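Phosphatase (Mycoplasma pneumoniae M129, PDB 1T71) probably hydrolyses phosphate esters as a di-iron phosphodiesterase of the YmdB-like family, with 2',3'-cyclic nucleotides a possible class of substrate. Local coordinates at residues D12-A17 with H183-S188; N44-H47 with L51-K54; S163-F168 with I201-M206. All blocks are in the same frame, centred on the assembly; numbering follows the deposited sequence.

Interaction 1 (D12-A17 with H183-S188). With FE (Fe (III) ion), chain B; FE (Fe (III) ion), chain C.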
ATOM      1  N   ASP A  12       0.888  -1.751  -3.182  1.00 23.87           N
ATOM      2  CA  ASP A  12       0.332  -3.102  -3.178  1.00 22.62           C
ATOM      3  C   ASP A  12       1.209  -4.191  -3.771  1.00 20.86           C
ATOM      4  O   ASP A  12       1.447  -4.214  -4.980  1.00 19.61           O
ATOM      5  CB  ASP A  12      -1.018  -3.120  -3.912  1.00 23.51           C
ATOM      6  CG  ASP A  12      -2.043  -2.200  -3.278  1.00 27.74           C
ATOM      7  OD1 ASP A  12      -1.693  -1.030  -2.982  1.00 26.11           O
ATOM      8  OD2 ASP A  12      -3.198  -2.641  -3.088  1.00 25.55           O
ATOM      9  N   VAL A  13       1.669  -5.102  -2.912  1.00 22.06           N
ATOM     10  CA  VAL A  13       2.488  -6.235  -3.343  1.00 22.24           C
ATOM     11  C   VAL A  13       1.511  -7.234  -3.953  1.00 21.76           C
ATOM     12  O   VAL A  13       0.557  -7.646  -3.299  1.00 24.32           O
ATOM     13  CB  VAL A  13       3.209  -6.901  -2.154  1.00 17.56           C
ATOM     14  CG1 VAL A  13       3.951  -8.135  -2.628  1.00 19.77           C
ATOM     15  CG2 VAL A  13       4.179  -5.926  -1.526  1.00 16.70           C
ATOM     16  N   TYR A  14       1.751  -7.639  -5.192  1.00 22.05           N
ATOM     17  CA  TYR A  14       0.825  -8.540  -5.870  1.00 21.88           C
ATOM     18  C   TYR A  14       1.461  -9.809  -6.451  1.00 22.73           C
ATOM     19  O   TYR A  14       2.197  -9.760  -7.442  1.00 20.55           O
ATOM     20  CB  TYR A  14       0.118  -7.740  -6.978  1.00 23.59           C
ATOM     21  CG  TYR A  14      -1.091  -8.398  -7.612  1.00 24.29           C
ATOM     22  CD1 TYR A  14      -0.975  -9.594  -8.333  1.00 24.23           C
ATOM     23  CD2 TYR A  14      -2.349  -7.806  -7.517  1.00 23.94           C
ATOM     24  CE1 TYR A  14      -2.094 -10.178  -8.946  1.00 24.17           C
ATOM     25  CE2 TYR A  14      -3.470  -8.381  -8.121  1.00 25.21           C
ATOM     26  CZ  TYR A  14      -3.334  -9.562  -8.831  1.00 25.90           C
ATOM     27  OH  TYR A  14      -4.442 -10.116  -9.422  1.00 29.31           O
ATOM     28  N   GLY A  15       1.165 -10.944  -5.819  1.00 22.12           N
ATOM     29  CA  GLY A  15       1.660 -12.226  -6.288  1.00 22.85           C
ATOM     30  C   GLY A  15       3.157 -12.470  -6.293  1.00 24.46           C
ATOM     31  O   GLY A  15       3.938 -11.731  -5.690  1.00 23.14           O
ATOM     32  N   LYS A  16       3.555 -13.529  -6.992  1.00 26.00           N
ATOM     33  CA  LYS A  16       4.958 -13.911  -7.089  1.00 26.45           C
ATOM     34  C   LYS A  16       5.766 -12.824  -7.787  1.00 24.98           C
ATOM     35  O   LYS A  16       6.899 -12.536  -7.402  1.00 24.10           O
ATOM     36  CB  LYS A  16       5.092 -15.228  -7.863  1.00 35.21           C
ATOM     37  CG  LYS A  16       6.511 -15.777  -7.906  1.00 40.88           C
ATOM     38  CD  LYS A  16       6.604 -17.074  -8.709  1.00 43.56           C
ATOM     39  CE  LYS A  16       5.627 -18.142  -8.206  1.00 48.68           C
ATOM     40  NZ  LYS A  16       5.835 -18.538  -6.776  1.00 50.45           N
ATOM     41  N   ALA A  17       5.182 -12.215  -8.812  1.00 22.80           N
ATOM     42  CA  ALA A  17       5.886 -11.173  -9.544  1.00 22.43           C
ATOM     43  C   ALA A  17       6.238 -10.002  -8.630  1.00 22.28           C
ATOM     44  O   ALA A  17       7.341  -9.463  -8.697  1.00 22.18           O
ATOM     45  CB  ALA A  17       5.045 -10.690 -10.710  1.00 19.11           C
ATOM     46  N   HIS A 183      -4.568   1.083  -3.663  1.00 24.02           N
ATOM     47  CA  HIS A 183      -5.736   0.314  -4.128  1.00 22.59           C
ATOM     48  C   HIS A 183      -6.025   0.309  -5.631  1.00 23.18           C
ATOM     49  O   HIS A 183      -6.554  -0.681  -6.131  1.00 24.92           O
ATOM     50  CB  HIS A 183      -7.014   0.728  -3.368  1.00 17.70           C
ATOM     51  CG  HIS A 183      -8.255   0.013  -3.816  1.00 18.67           C
ATOM     52  ND1 HIS A 183      -8.489  -1.321  -3.552  1.00 16.98           N
ATOM     53  CD2 HIS A 183      -9.330   0.448  -4.518  1.00 19.94           C
ATOM     54  CE1 HIS A 183      -9.651  -1.678  -4.072  1.00 16.61           C
ATOM     55  NE2 HIS A 183     -10.181  -0.623  -4.666  1.00 20.99           N
ATOM     56  N   THR A 184      -5.680   1.372  -6.364  1.00 20.10           N
ATOM     57  CA  THR A 184      -5.986   1.314  -7.820  1.00 20.62           C
ATOM     58  C   THR A 184      -4.920   0.612  -8.674  1.00 21.66           C
ATOM     59  O   THR A 184      -5.149   0.351  -9.857  1.00 23.53           O
ATOM     60  CB  THR A 184      -6.249   2.751  -8.383  1.00 26.21           C
ATOM     61  OG1 THR A 184      -5.048   3.530  -8.332  1.00 26.05           O
ATOM     62  CG2 THR A 184      -7.342   3.451  -7.565  1.00 22.66           C
ATOM     63  N   HIS A 185      -3.766   0.306  -8.086  1.00 22.15           N
ATOM     64  CA  HIS A 185      -2.693  -0.401  -8.800  1.00 23.19           C
ATOM     65  C   HIS A 185      -2.044   0.353  -9.961  1.00 22.46           C
ATOM     66  O   HIS A 185      -1.414  -0.261 -10.827  1.00 22.35           O
ATOM     67  CB  HIS A 185      -3.206  -1.736  -9.342  1.00 19.81           C
ATOM     68  CG  HIS A 185      -3.497  -2.758  -8.289  1.00 21.94           C
ATOM     69  ND1 HIS A 185      -3.570  -2.451  -6.946  1.00 20.56           N
ATOM     70  CD2 HIS A 185      -3.755  -4.085  -8.385  1.00 19.75           C
ATOM     71  CE1 HIS A 185      -3.854  -3.544  -6.265  1.00 16.18           C
ATOM     72  NE2 HIS A 185      -3.974  -4.549  -7.112  1.00 21.23           N
ATOM     73  N   VAL A 186      -2.216   1.667  -9.994  1.00 20.84           N
ATOM     74  CA  VAL A 186      -1.633   2.493 -11.041  1.00 20.14           C
ATOM     75  C   VAL A 186      -1.085   3.730 -10.352  1.00 20.30           C
ATOM     76  O   VAL A 186      -1.830   4.476  -9.723  1.00 22.04           O
ATOM     77  CB  VAL A 186      -2.692   2.920 -12.090  1.00 20.23           C
ATOM     78  CG1 VAL A 186      -2.109   3.975 -13.030  1.00 18.56           C
ATOM     79  CG2 VAL A 186      -3.160   1.692 -12.886  1.00 19.23           C
ATOM     80  N   PRO A 187       0.229   3.961 -10.451  1.00 16.69           N
ATOM     81  CA  PRO A 187       0.787   5.144  -9.795  1.00 18.81           C
ATOM     82  C   PRO A 187       0.312   6.440 -10.451  1.00 18.58           C
ATOM     83  O   PRO A 187       0.099   6.487 -11.661  1.00 15.36           O
ATOM     84  CB  PRO A 187       2.291   4.937  -9.940  1.00 22.18           C
ATOM     85  CG  PRO A 187       2.395   4.288 -11.289  1.00 22.52           C
ATOM     86  CD  PRO A 187       1.235   3.291 -11.293  1.00 20.78           C
ATOM     87  N   SER A 188       0.118   7.479  -9.645  1.00 20.97           N
ATOM     88  CA  SER A 188      -0.301   8.772 -10.173  1.00 23.53           C
ATOM     89  C   SER A 188       0.959   9.630 -10.220  1.00 23.33           C
ATOM     90  O   SER A 188       1.919   9.349  -9.502  1.00 23.62           O
ATOM     91  CB  SER A 188      -1.358   9.418  -9.267  1.00 19.85           C
ATOM     92  OG  SER A 188      -0.900   9.527  -7.930  1.00 20.46           O
TER
HETATM   93 FE    FE B 301      -4.613  -4.001  -4.092  1.00 24.94          FE
HETATM   94 FE    FE C 302      -7.342  -3.046  -2.794  1.00 27.01          FE
HETATM   95  O   HOH W   1      -2.421   0.828  -5.462  1.00 18.26           O
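A water molecule held between Asp12 and the 183-188 loop is gripped by three groups: it accepts from His183 N at 2.8 Å and from His185 N at 3.0 Å, and its oxygen lies 3.2 Å from Asp12 OD1. The water oxygen lies in the plane of the His185 ring, at its edge. Asp12 OD2 binds the iron ion of chain B at 2.2 Å and also hydrogen-bonds to His158. With CG beside the backbone N (chi1 -60°), the Asp12 carboxylate is carried toward the loop, where OD2 comes 3.4 Å from CE1 at the edge of the His185 ring. The two planes are 65° apart. His185 is a ligand of this iron, but as modelled its CE1 points at the ion, so the ligating atom is doubtful. His185 NE2 sits near the plane of the Tyr14 ring, at its edge, 3.7 Å from Tyr14 CD2; the ring planes are perpendicular and neither ring lies over the other's face. His183 serves the second iron, its ND1 2.2 Å from the ion of chain C, while Glu43 and Asn71 complete the modelled set. The strand 12-13 segment and the loop after strand 178-182 thus each supply a ligand to one of two neighbouring ions, and Glu43 bridges the pair, as expected of a calcineurin-like binuclear phosphoesterase centre.

Interaction 2 (N44-H47 with L51-K54); sequences NTTH and LSLK
Ser52 N donates to Thr46 OG1 across the turn, at 2.9 Å with an N-H...O angle of 152°, the one hydrogen bond between the two segments. Thr46 OG1 is gripped a second time, by His55 ND1, so one hydroxyl joins the loop both to the approach of the helix and to its first turn. With OG1 beside the backbone N (chi1 -54°), that oxygen faces Ser52, while the methyl CG2 comes 4.1 Å from Ser52 CB. Ser52 itself occupies the N-cap of the helix: its OG bonds to His55 N, a backbone amide at the helix start that would otherwise lack a partner within the helix. The close-packed part lies one residue back. There Leu51 CD1 meets Thr45 with a single methyl, 3.6 Å from Thr45 CG2 and equally near Thr45 CB, the two side chains running obliquely past each other. The Thr45 hydroxyl, which also borders Leu51 CD1, hydrogen-bonds to Ala42 O. This apolar corner is buried, whereas the far end of the turn is looser: His47 and Lys54 are both exposed, and His47 NE2 stays 6.8 Å from Lys54 NZ without contact. In the fold, the contact fastens the loop leaving strand 37-41, in which Asn44 is an iron ligand, to the beginning of helix 53-62. Leu59 of that helix packs against both Thr45 and Leu51, Val13 of strand 12-13 touches Thr45, and Val83 of helix 80-83 adjoins Leu51.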
ATOM      1  N   ASN A  44      -2.170  -7.818  -1.533  1.00 22.82           N
ATOM      2  CA  ASN A  44      -2.358  -8.745  -2.659  1.00 21.53           C
ATOM      3  C   ASN A  44      -1.225  -9.769  -2.771  1.00 22.10           C
ATOM      4  O   ASN A  44      -1.108 -10.465  -3.777  1.00 18.70           O
ATOM      5  CB  ASN A  44      -2.426  -7.965  -3.977  1.00 23.44           C
ATOM      6  CG  ASN A  44      -3.666  -7.092  -4.084  1.00 24.72           C
ATOM      7  OD1 ASN A  44      -4.773  -7.588  -4.292  1.00 26.34           O
ATOM      8  ND2 ASN A  44      -3.486  -5.790  -3.938  1.00 20.64           N
ATOM      9  N   THR A  45      -0.396  -9.863  -1.739  1.00 24.69           N
ATOM     10  CA  THR A  45       0.749 -10.757  -1.766  1.00 23.77           C
ATOM     11  C   THR A  45       0.529 -12.217  -2.166  1.00 25.01           C
ATOM     12  O   THR A  45       1.143 -12.693  -3.122  1.00 26.86           O
ATOM     13  CB  THR A  45       1.491 -10.728  -0.416  1.00 19.69           C
ATOM     14  OG1 THR A  45       1.905  -9.387  -0.125  1.00 19.13           O
ATOM     15  CG2 THR A  45       2.723 -11.627  -0.473  1.00 13.67           C
ATOM     16  N   THR A  46      -0.336 -12.925  -1.445  1.00 22.69           N
ATOM     17  CA  THR A  46      -0.584 -14.343  -1.703  1.00 23.24           C
ATOM     18  C   THR A  46      -1.691 -14.629  -2.726  1.00 24.19           C
ATOM     19  O   THR A  46      -2.879 -14.446  -2.450  1.00 23.02           O
ATOM     20  CB  THR A  46      -0.905 -15.044  -0.377  1.00 28.30           C
ATOM     21  OG1 THR A  46       0.152 -14.773   0.555  1.00 28.57           O
ATOM     22  CG2 THR A  46      -1.047 -16.554  -0.573  1.00 27.21           C
ATOM     23  N   HIS A  47      -1.285 -15.099  -3.903  1.00 26.42           N
ATOM     24  CA  HIS A  47      -2.215 -15.392  -4.994  1.00 27.40           C
ATOM     25  C   HIS A  47      -3.125 -14.204  -5.319  1.00 26.80           C
ATOM     26  O   HIS A  47      -4.293 -14.370  -5.681  1.00 26.64           O
ATOM     27  CB  HIS A  47      -3.051 -16.636  -4.673  1.00 30.94           C
ATOM     28  CG  HIS A  47      -2.240 -17.892  -4.587  1.00 33.09           C
ATOM     29  ND1 HIS A  47      -1.880 -18.468  -3.387  1.00 35.45           N
ATOM     30  CD2 HIS A  47      -1.666 -18.646  -5.552  1.00 34.77           C
ATOM     31  CE1 HIS A  47      -1.118 -19.522  -3.617  1.00 34.69           C
ATOM     32  NE2 HIS A  47      -0.972 -19.652  -4.923  1.00 38.02           N
ATOM     33  N   LEU A  51      -2.292 -12.278   2.774  1.00 24.52           N
ATOM     34  CA  LEU A  51      -0.902 -12.604   3.071  1.00 24.09           C
ATOM     35  C   LEU A  51      -0.760 -13.857   3.936  1.00 24.83           C
ATOM     36  O   LEU A  51      -1.283 -13.911   5.051  1.00 26.22           O
ATOM     37  CB  LEU A  51      -0.262 -11.407   3.782  1.00 18.66           C
ATOM     38  CG  LEU A  51       1.195 -11.443   4.247  1.00 19.46           C
ATOM     39  CD1 LEU A  51       2.136 -11.529   3.050  1.00 19.56           C
ATOM     40  CD2 LEU A  51       1.473 -10.185   5.064  1.00 17.98           C
ATOM     41  N   SER A  52      -0.055 -14.860   3.418  1.00 21.74           N
ATOM     42  CA  SER A  52       0.179 -16.102   4.153  1.00 24.01           C
ATOM     43  C   SER A  52       1.333 -15.860   5.126  1.00 23.87           C
ATOM     44  O   SER A  52       2.070 -14.885   4.979  1.00 23.13           O
ATOM     45  CB  SER A  52       0.561 -17.235   3.189  1.00 25.30           C
ATOM     46  OG  SER A  52       1.827 -16.984   2.592  1.00 24.17           O
ATOM     47  N   LEU A  53       1.492 -16.741   6.112  1.00 26.70           N
ATOM     48  CA  LEU A  53       2.579 -16.600   7.083  1.00 27.12           C
ATOM     49  C   LEU A  53       3.882 -16.743   6.316  1.00 26.94           C
ATOM     50  O   LEU A  53       4.837 -15.997   6.529  1.00 26.94           O
ATOM     51  CB  LEU A  53       2.506 -17.703   8.141  1.00 33.08           C
ATOM     52  CG  LEU A  53       3.101 -17.461   9.535  1.00 35.46           C
ATOM     53  CD1 LEU A  53       3.784 -18.745   9.983  1.00 36.87           C
ATOM     54  CD2 LEU A  53       4.086 -16.303   9.543  1.00 34.67           C
ATOM     55  N   LYS A  54       3.910 -17.727   5.423  1.00 26.51           N
ATOM     56  CA  LYS A  54       5.079 -17.989   4.602  1.00 28.00           C
ATOM     57  C   LYS A  54       5.494 -16.707   3.886  1.00 26.77           C
ATOM     58  O   LYS A  54       6.652 -16.303   3.939  1.00 26.12           O
ATOM     59  CB  LYS A  54       4.758 -19.075   3.567  1.00 45.07           C
ATOM     60  CG  LYS A  54       5.948 -19.510   2.713  1.00 48.69           C
ATOM     61  CD  LYS A  54       5.529 -20.444   1.572  1.00 52.64           C
ATOM     62  CE  LYS A  54       4.568 -19.729   0.610  1.00 58.49           C
ATOM     63  NZ  LYS A  54       4.149 -20.561  -0.566  1.00 61.07           N
TER

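Interaction 3 (S163-F168 with I201-M206)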
ATOM      1  N   SER A 163     -11.595  11.485  -6.136  1.00 22.28           N
ATOM      2  CA  SER A 163     -12.244  12.548  -5.385  1.00 22.40           C
ATOM      3  C   SER A 163     -12.186  12.268  -3.881  1.00 20.87           C
ATOM      4  O   SER A 163     -11.921  13.178  -3.103  1.00 21.31           O
ATOM      5  CB  SER A 163     -13.692  12.741  -5.839  1.00 30.41           C
ATOM      6  OG  SER A 163     -14.496  11.643  -5.454  1.00 35.77           O
ATOM      7  N   GLU A 164     -12.418  11.026  -3.454  1.00 21.03           N
ATOM      8  CA  GLU A 164     -12.346  10.750  -2.020  1.00 21.85           C
ATOM      9  C   GLU A 164     -10.905  10.922  -1.537  1.00 22.81           C
ATOM     10  O   GLU A 164     -10.658  11.436  -0.445  1.00 22.41           O
ATOM     11  CB  GLU A 164     -12.817   9.332  -1.675  1.00 23.88           C
ATOM     12  CG  GLU A 164     -12.969   9.145  -0.160  1.00 26.47           C
ATOM     13  CD  GLU A 164     -13.357   7.738   0.274  1.00 28.65           C
ATOM     14  OE1 GLU A 164     -13.729   7.577   1.457  1.00 28.71           O
ATOM     15  OE2 GLU A 164     -13.286   6.799  -0.547  1.00 28.48           O
ATOM     16  N   LYS A 165      -9.957  10.499  -2.364  1.00 24.02           N
ATOM     17  CA  LYS A 165      -8.542  10.598  -2.024  1.00 25.88           C
ATOM     18  C   LYS A 165      -8.111  12.050  -1.804  1.00 25.64           C
ATOM     19  O   LYS A 165      -7.480  12.381  -0.803  1.00 24.66           O
ATOM     20  CB  LYS A 165      -7.687   9.979  -3.141  1.00 26.69           C
ATOM     21  CG  LYS A 165      -6.748   8.871  -2.674  1.00 32.21           C
ATOM     22  CD  LYS A 165      -7.428   7.515  -2.659  1.00 30.48           C
ATOM     23  CE  LYS A 165      -7.486   6.906  -4.055  1.00 32.52           C
ATOM     24  NZ  LYS A 165      -6.186   6.312  -4.491  1.00 29.84           N
ATOM     25  N   ASN A 166      -8.450  12.918  -2.750  1.00 22.99           N
ATOM     26  CA  ASN A 166      -8.075  14.309  -2.643  1.00 22.73           C
ATOM     27  C   ASN A 166      -8.869  15.067  -1.580  1.00 23.37           C
ATOM     28  O   ASN A 166      -8.373  16.033  -1.005  1.00 22.24           O
ATOM     29  CB  ASN A 166      -8.180  14.964  -4.018  1.00 25.17           C
ATOM     30  CG  ASN A 166      -7.018  14.573  -4.921  1.00 27.04           C
ATOM     31  OD1 ASN A 166      -5.947  15.177  -4.862  1.00 26.26           O
ATOM     32  ND2 ASN A 166      -7.216  13.540  -5.736  1.00 25.73           N
ATOM     33  N   ALA A 167     -10.094  14.630  -1.310  1.00 22.36           N
ATOM     34  CA  ALA A 167     -10.888  15.280  -0.278  1.00 22.78           C
ATOM     35  C   ALA A 167     -10.201  14.968   1.052  1.00 23.20           C
ATOM     36  O   ALA A 167     -10.132  15.809   1.948  1.00 22.91           O
ATOM     37  CB  ALA A 167     -12.307  14.737  -0.274  1.00 16.43           C
ATOM     38  N   PHE A 168      -9.678  13.750   1.157  1.00 22.92           N
ATOM     39  CA  PHE A 168      -8.989  13.300   2.362  1.00 23.43           C
ATOM     40  C   PHE A 168      -7.718  14.135   2.514  1.00 23.07           C
ATOM     41  O   PHE A 168      -7.375  14.568   3.612  1.00 24.03           O
ATOM     42  CB  PHE A 168      -8.656  11.804   2.229  1.00 20.81           C
ATOM     43  CG  PHE A 168      -8.216  11.150   3.516  1.00 22.94           C
ATOM     44  CD1 PHE A 168      -6.864  11.054   3.844  1.00 23.71           C
ATOM     45  CD2 PHE A 168      -9.153  10.609   4.386  1.00 22.95           C
ATOM     46  CE1 PHE A 168      -6.453  10.420   5.022  1.00 24.22           C
ATOM     47  CE2 PHE A 168      -8.752   9.974   5.568  1.00 24.77           C
ATOM     48  CZ  PHE A 168      -7.400   9.880   5.882  1.00 24.09           C
ATOM     49  N   ILE A 201       0.191  11.745  -2.411  1.00 22.69           N
ATOM     50  CA  ILE A 201       0.150  11.112  -3.722  1.00 22.63           C
ATOM     51  C   ILE A 201      -1.187  10.373  -3.798  1.00 22.61           C
ATOM     52  O   ILE A 201      -1.558   9.638  -2.879  1.00 23.47           O
ATOM     53  CB  ILE A 201       1.348  10.142  -3.957  1.00 19.23           C
ATOM     54  CG1 ILE A 201       1.350   9.683  -5.417  1.00 20.73           C
ATOM     55  CG2 ILE A 201       1.272   8.954  -3.019  1.00 17.59           C
ATOM     56  CD1 ILE A 201       2.535   8.795  -5.794  1.00 21.83           C
ATOM     57  N   THR A 202      -1.925  10.591  -4.882  1.00 22.46           N
ATOM     58  CA  THR A 202      -3.231   9.962  -5.043  1.00 22.02           C
ATOM     59  C   THR A 202      -3.138   8.442  -4.981  1.00 20.73           C
ATOM     60  O   THR A 202      -3.974   7.801  -4.348  1.00 20.96           O
ATOM     61  CB  THR A 202      -3.905  10.414  -6.356  1.00 17.89           C
ATOM     62  OG1 THR A 202      -4.158  11.822  -6.281  1.00 17.29           O
ATOM     63  CG2 THR A 202      -5.237   9.690  -6.559  1.00 19.10           C
ATOM     64  N   ASP A 203      -2.129   7.873  -5.635  1.00 16.23           N
ATOM     65  CA  ASP A 203      -1.921   6.426  -5.594  1.00 18.47           C
ATOM     66  C   ASP A 203      -0.455   6.055  -5.826  1.00 17.66           C
ATOM     67  O   ASP A 203       0.154   6.456  -6.820  1.00 18.13           O
ATOM     68  CB  ASP A 203      -2.811   5.700  -6.616  1.00 18.34           C
ATOM     69  CG  ASP A 203      -3.063   4.245  -6.231  1.00 23.56           C
ATOM     70  OD1 ASP A 203      -2.074   3.484  -6.071  1.00 20.72           O
ATOM     71  OD2 ASP A 203      -4.248   3.864  -6.072  1.00 22.81           O
ATOM     72  N   VAL A 204       0.106   5.287  -4.897  1.00 17.77           N
ATOM     73  CA  VAL A 204       1.496   4.860  -4.998  1.00 19.86           C
ATOM     74  C   VAL A 204       1.706   3.886  -6.156  1.00 20.17           C
ATOM     75  O   VAL A 204       2.755   3.873  -6.800  1.00 22.63           O
ATOM     76  CB  VAL A 204       1.957   4.168  -3.698  1.00 22.57           C
ATOM     77  CG1 VAL A 204       3.393   3.654  -3.855  1.00 22.36           C
ATOM     78  CG2 VAL A 204       1.856   5.137  -2.535  1.00 22.82           C
ATOM     79  N   GLY A 205       0.700   3.074  -6.433  1.00 26.62           N
ATOM     80  CA  GLY A 205       0.841   2.102  -7.500  1.00 27.73           C
ATOM     81  C   GLY A 205       0.977   0.706  -6.924  1.00 26.69           C
ATOM     82  O   GLY A 205       0.780   0.498  -5.726  1.00 28.46           O
ATOM     83  N   MET A 206       1.348  -0.242  -7.773  1.00 24.60           N
ATOM     84  CA  MET A 206       1.472  -1.638  -7.376  1.00 24.65           C
ATOM     85  C   MET A 206       2.859  -2.244  -7.605  1.00 24.42           C
ATOM     86  O   MET A 206       3.625  -1.788  -8.460  1.00 23.56           O
ATOM     87  CB  MET A 206       0.424  -2.452  -8.154  1.00 26.47           C
ATOM     88  CG  MET A 206       0.610  -3.961  -8.164  1.00 28.62           C
ATOM     89  SD  MET A 206      -0.526  -4.816  -9.315  1.00 29.43           S
ATOM     90  CE  MET A 206       0.126  -4.274 -10.879  1.00 26.84           C
TER
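Lys165 NZ donates to Thr202 O at 2.7 Å, joining the helix to the loop through a backbone oxygen. The ammonium group approaches with a C=O...N angle of 146° and stands 34° off the carbonyl plane. The same nitrogen forms a longer salt bridge with the carboxylate beyond, Lys165 NZ lying 3.5 Å from Asp203 OD2. The lysine reaches both partners with a bent chain, its chi1 far from a staggered value and chi2 to chi4 each near +80°, and thereby curls around the carbonyl, its CG only 3.4 Å from Thr202 O. The aliphatic part of the chain thus packs on the very oxygen that its tip bonds. At the margin of the contact, the Asn166 side chain crosses that of Thr202 at about a right angle, Asn166 ND2 being 3.5 Å from Thr202 OG1; the stronger partners lie elsewhere, Thr162 O for Asn166 and both Asp190 and Tyr200 for the threonine hydroxyl.

The next shell surrounds the carboxylate. Asp203 OD2 is also paired with the Thr184 hydroxyl, at a doubtfully short distance, and Asp203 OD1 accepts from Gly205 N at 2.8 Å through its anti lone pair. Ser188 OG meets the Asp203 amide, tying the loop to the segment that carries His183 and His185. A buried lysine close to this carboxylate would favour its charged form. The aspartate and the amide two residues on make an Asx turn between strands 199-201 and 206-207, while Lys165 ties helix 162-172 to it. The Asp203 side chain lies about 8 Å from a bound iron, beyond its ligands, so the arrangement belongs to the surroundings of the binuclear site of this calcineurin-like fold.

How the interactions relate
All three contacts are largely buried, but they differ in depth and chemistry. Interaction 1 lies nearest the chain centre and is built around metal ligands and a water. Interaction 2 is a short-range turn of hydroxyl and methyl contacts with exposed residues beyond, and interaction 3 rests on a lysine bonded to a backbone carbonyl, with a longer salt bridge to a carboxylate. Interactions 2 and 3 lie on opposite sides of the chain centre without touching, and interaction 1 joins them. Asn44, an iron ligand of interaction 2, packs beside Asp12 and His185 and its carbonyl meets Gly15 N. On the other flank, the 183-188 loop bonds through its backbone to the 201-206 loop.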